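Local coordinates for phosphate-binding protein PstS 2 (Streptococcus pneumoniae, PDB 4H1X) that probably binds phosphate outside the cell membrane as the lipid-anchored solute-binding component of the PstSACB ABC transporter for phosphate import, at residues I188-K201 with G208-L222. Numbering follows the deposited sequence.
Sequences ITSNGSSAGITAVK and GMVSRELTPEEGKSL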
# COMPACT_ATOMS: atom_id res chain seq x y z
N ILE A 188 -15.60 -8.37 -4.50
CA ILE A 188 -14.30 -7.75 -4.65
C ILE A 188 -13.38 -8.77 -5.29
O ILE A 188 -13.13 -9.82 -4.69
CB ILE A 188 -13.77 -7.25 -3.28
CG1 ILE A 188 -14.74 -6.19 -2.67
CG2 ILE A 188 -12.34 -6.72 -3.44
CD1 ILE A 188 -14.60 -5.93 -1.19
N THR A 189 -12.85 -8.44 -6.47
CA THR A 189 -11.96 -9.34 -7.19
C THR A 189 -10.55 -8.82 -7.11
O THR A 189 -10.28 -7.69 -7.55
CB THR A 189 -12.42 -9.50 -8.64
OG1 THR A 189 -13.74 -10.05 -8.65
CG2 THR A 189 -11.48 -10.39 -9.45
N SER A 190 -9.65 -9.64 -6.56
CA SER A 190 -8.24 -9.32 -6.47
C SER A 190 -7.51 -9.94 -7.65
O SER A 190 -7.58 -11.15 -7.84
CB SER A 190 -7.64 -9.87 -5.17
OG SER A 190 -8.30 -9.34 -4.04
N ASN A 191 -6.82 -9.11 -8.43
CA ASN A 191 -6.00 -9.63 -9.53
C ASN A 191 -4.75 -8.73 -9.67
O ASN A 191 -3.65 -9.17 -9.33
CB ASN A 191 -6.81 -9.80 -10.84
CG ASN A 191 -7.82 -8.73 -11.17
OD1 ASN A 191 -7.69 -7.56 -10.78
ND2 ASN A 191 -8.83 -9.10 -11.93
N GLY A 192 -4.95 -7.48 -10.04
CA GLY A 192 -3.86 -6.52 -10.18
C GLY A 192 -4.38 -5.20 -10.68
O GLY A 192 -5.51 -5.14 -11.18
N SER A 193 -3.58 -4.13 -10.51
CA SER A 193 -4.00 -2.78 -10.89
C SER A 193 -4.39 -2.70 -12.39
O SER A 193 -5.45 -2.16 -12.72
CB SER A 193 -2.89 -1.77 -10.57
OG SER A 193 -2.65 -1.67 -9.17
N SER A 194 -3.55 -3.27 -13.29
CA SER A 194 -3.80 -3.23 -14.73
C SER A 194 -5.13 -3.90 -15.06
O SER A 194 -5.92 -3.32 -15.82
CB SER A 194 -2.66 -3.88 -15.50
OG SER A 194 -1.51 -3.05 -15.39
N ALA A 195 -5.42 -5.07 -14.43
CA ALA A 195 -6.68 -5.80 -14.67
C ALA A 195 -7.90 -5.02 -14.15
O ALA A 195 -8.93 -5.03 -14.81
CB ALA A 195 -6.63 -7.19 -14.03
N GLY A 196 -7.74 -4.27 -13.06
CA GLY A 196 -8.80 -3.42 -12.52
C GLY A 196 -9.14 -2.27 -13.47
O GLY A 196 -10.32 -1.99 -13.72
N ILE A 197 -8.10 -1.59 -13.99
CA ILE A 197 -8.31 -0.48 -14.95
C ILE A 197 -9.06 -1.02 -16.19
O ILE A 197 -10.05 -0.42 -16.63
CB ILE A 197 -6.94 0.15 -15.34
CG1 ILE A 197 -6.34 0.88 -14.13
CG2 ILE A 197 -7.08 1.10 -16.55
CD1 ILE A 197 -4.85 1.14 -14.22
N THR A 198 -8.57 -2.14 -16.76
CA THR A 198 -9.18 -2.77 -17.94
C THR A 198 -10.67 -3.12 -17.66
O THR A 198 -11.52 -2.82 -18.50
CB THR A 198 -8.36 -3.97 -18.35
OG1 THR A 198 -7.07 -3.52 -18.77
CG2 THR A 198 -9.01 -4.77 -19.48
N ALA A 199 -10.96 -3.69 -16.48
CA ALA A 199 -12.31 -4.11 -16.09
C ALA A 199 -13.24 -2.91 -16.06
O ALA A 199 -14.36 -3.00 -16.56
CB ALA A 199 -12.29 -4.81 -14.74
N VAL A 200 -12.76 -1.75 -15.56
CA VAL A 200 -13.60 -0.55 -15.51
C VAL A 200 -13.89 -0.07 -16.95
O VAL A 200 -15.03 0.20 -17.28
CB VAL A 200 -12.96 0.57 -14.64
CG1 VAL A 200 -13.69 1.91 -14.83
CG2 VAL A 200 -12.96 0.19 -13.17
N LYS A 201 -12.86 0.00 -17.79
CA LYS A 201 -13.03 0.47 -19.17
C LYS A 201 -13.94 -0.48 -19.98
O LYS A 201 -14.78 0.00 -20.73
CB LYS A 201 -11.67 0.62 -19.86
CG LYS A 201 -10.80 1.68 -19.19
CD LYS A 201 -9.57 1.99 -20.02
CE LYS A 201 -8.83 3.14 -19.39
NZ LYS A 201 -7.76 3.64 -20.28
N GLY A 208 -12.55 0.23 -9.99
CA GLY A 208 -11.24 -0.40 -10.05
C GLY A 208 -10.38 0.03 -8.89
O GLY A 208 -10.56 1.14 -8.36
N MSE A 209 -9.44 -0.84 -8.48
CA MSE A 209 -8.50 -0.60 -7.39
C MSE A 209 -7.10 -0.63 -7.97
O MSE A 209 -6.71 -1.61 -8.60
CB MSE A 209 -8.61 -1.64 -6.26
CG MSE A 209 -10.01 -1.86 -5.74
SE MSE A 209 -9.98 -3.27 -4.35
CE MSE A 209 -9.62 -4.85 -5.43
N VAL A 210 -6.35 0.45 -7.77
CA VAL A 210 -5.01 0.67 -8.34
C VAL A 210 -4.10 1.15 -7.22
O VAL A 210 -4.37 2.21 -6.65
CB VAL A 210 -5.12 1.68 -9.53
CG1 VAL A 210 -3.73 1.99 -10.12
CG2 VAL A 210 -6.06 1.16 -10.63
N SER A 211 -3.04 0.40 -6.88
CA SER A 211 -2.17 0.78 -5.75
C SER A 211 -0.91 1.54 -6.21
O SER A 211 0.18 1.35 -5.66
CB SER A 211 -1.78 -0.47 -4.96
OG SER A 211 -1.35 -1.47 -5.88
N ARG A 212 -1.07 2.42 -7.20
CA ARG A 212 0.02 3.22 -7.76
C ARG A 212 -0.58 4.34 -8.58
O ARG A 212 -1.79 4.37 -8.78
CB ARG A 212 0.91 2.34 -8.67
CG ARG A 212 0.13 1.61 -9.78
CD ARG A 212 1.02 0.96 -10.85
NE ARG A 212 0.26 0.08 -11.76
CZ ARG A 212 -0.49 0.51 -12.78
NH1 ARG A 212 -0.60 1.81 -13.02
NH2 ARG A 212 -1.13 -0.36 -13.56
N GLU A 213 0.26 5.24 -9.08
CA GLU A 213 -0.21 6.30 -9.97
C GLU A 213 -0.63 5.65 -11.28
O GLU A 213 -0.07 4.61 -11.66
CB GLU A 213 0.89 7.36 -10.18
CG GLU A 213 0.42 8.67 -10.79
CD GLU A 213 1.51 9.69 -11.09
OE1 GLU A 213 2.66 9.49 -10.66
OE2 GLU A 213 1.21 10.68 -11.80
N LEU A 214 -1.62 6.21 -11.97
CA LEU A 214 -2.04 5.68 -13.27
C LEU A 214 -1.17 6.33 -14.33
O LEU A 214 -0.78 7.48 -14.17
CB LEU A 214 -3.51 6.03 -13.54
CG LEU A 214 -4.59 5.10 -12.97
CD1 LEU A 214 -4.72 5.28 -11.48
CD2 LEU A 214 -5.92 5.40 -13.61
N THR A 215 -0.88 5.63 -15.41
CA THR A 215 -0.12 6.21 -16.53
C THR A 215 -1.05 7.13 -17.31
O THR A 215 -2.27 6.93 -17.24
CB THR A 215 0.41 5.09 -17.45
OG1 THR A 215 -0.69 4.46 -18.11
CG2 THR A 215 1.27 4.07 -16.71
N PRO A 216 -0.53 8.06 -18.14
CA PRO A 216 -1.43 8.89 -18.96
C PRO A 216 -2.40 8.04 -19.80
O PRO A 216 -3.58 8.37 -19.88
CB PRO A 216 -0.47 9.69 -19.83
CG PRO A 216 0.78 9.79 -18.99
CD PRO A 216 0.89 8.45 -18.32
N GLU A 217 -1.93 6.90 -20.37
CA GLU A 217 -2.80 6.02 -21.18
C GLU A 217 -3.90 5.38 -20.31
O GLU A 217 -5.07 5.34 -20.73
CB GLU A 217 -1.97 4.94 -21.89
CG GLU A 217 -2.74 4.21 -22.99
CD GLU A 217 -2.03 3.13 -23.79
OE1 GLU A 217 -0.78 3.12 -23.84
OE2 GLU A 217 -2.75 2.31 -24.41
N GLU A 218 -3.54 4.87 -19.12
CA GLU A 218 -4.52 4.24 -18.22
C GLU A 218 -5.58 5.25 -17.78
O GLU A 218 -6.76 4.90 -17.75
CB GLU A 218 -3.83 3.66 -16.98
CG GLU A 218 -3.00 2.41 -17.25
CD GLU A 218 -2.07 2.02 -16.12
OE1 GLU A 218 -1.78 2.87 -15.24
OE2 GLU A 218 -1.66 0.84 -16.10
N GLY A 219 -5.16 6.47 -17.47
CA GLY A 219 -6.05 7.53 -16.99
C GLY A 219 -7.09 8.03 -17.98
O GLY A 219 -8.08 8.63 -17.56
N LYS A 220 -6.88 7.80 -19.30
CA LYS A 220 -7.79 8.27 -20.34
C LYS A 220 -9.20 7.71 -20.12
O LYS A 220 -9.36 6.50 -19.97
CB LYS A 220 -7.27 7.89 -21.74
CG LYS A 220 -7.75 8.84 -22.84
CD LYS A 220 -7.19 8.46 -24.20
CE LYS A 220 -7.80 9.27 -25.32
NZ LYS A 220 -7.08 9.08 -26.61
N SER A 221 -10.20 8.61 -20.04
CA SER A 221 -11.64 8.32 -19.83
C SER A 221 -11.96 7.98 -18.37
O SER A 221 -13.12 7.71 -18.07
CB SER A 221 -12.12 7.18 -20.73
OG SER A 221 -11.74 5.89 -20.24
N LEU A 222 -10.97 7.97 -17.46
CA LEU A 222 -11.22 7.62 -16.07
C LEU A 222 -10.99 8.75 -15.11
O LEU A 222 -10.20 9.67 -15.37
CB LEU A 222 -10.33 6.44 -15.59
CG LEU A 222 -10.41 5.14 -16.38
CD1 LEU A 222 -9.59 4.05 -15.69
CD2 LEU A 222 -11.84 4.70 -16.59
O HOH W 1 -2.38 -1.09 -17.79
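Ile197 lies on the side of helix 193-201 that meets residues 208-222, with its CG1 3.5 Å from Val210 CG2 and its CD1 3.5 Å from Glu218 CD. The unit is a beta-alpha-beta crossover in one lobe of a periplasmic-binding-protein fold: strand 183-190 leads into helix 193-202, which runs back to strand 207-210; the axes of segments 193-201 and 208-210 run at 151°, nearly antiparallel. Strand 155-162 pairs with both strands and so lies between them. Glycines let helix and strand come close, the CA atoms of Gly196 and Gly208 being 4.6 Å apart, while Val200 lays CG2 against the backbone of Gly208 and turns CG1 to Leu222 CD2.

At the first turn of the helix, Ser193 OG accepts the backbone N-H of Ser211, 3.1 Å away and fairly straight at 157°. CB of the same serine sits obliquely against the Arg212 guanidinium, whose edge is met by the Glu218 carboxylate in a salt bridge, NH1 to OE1 and NH2 to OE2. A water joins OE2 to Ser194 OG. At the far end Lys201, extended beyond CG, crosses Leu222 and brings NZ among backbone carbonyls. Its bonds to Glu217 O and Lys220 O are weak; NZ donates its ordinary hydrogen bond to Glu218 O, 3.0 Å away, from above the carbonyl plane.

Farther out, Ser211 OG bonds Ser163, and strand 103-110 packs on Val200, Val210 and Leu214. Thr215 N also donates to Glu218 OE1, on the anti side but well out of the carboxylate plane, so two donors hold that oxygen. Thr215 and Glu218 in turn form a capping box at the start of the short helix 216-219, where Glu218 N donates to Thr215 OG1 at 3.1 Å.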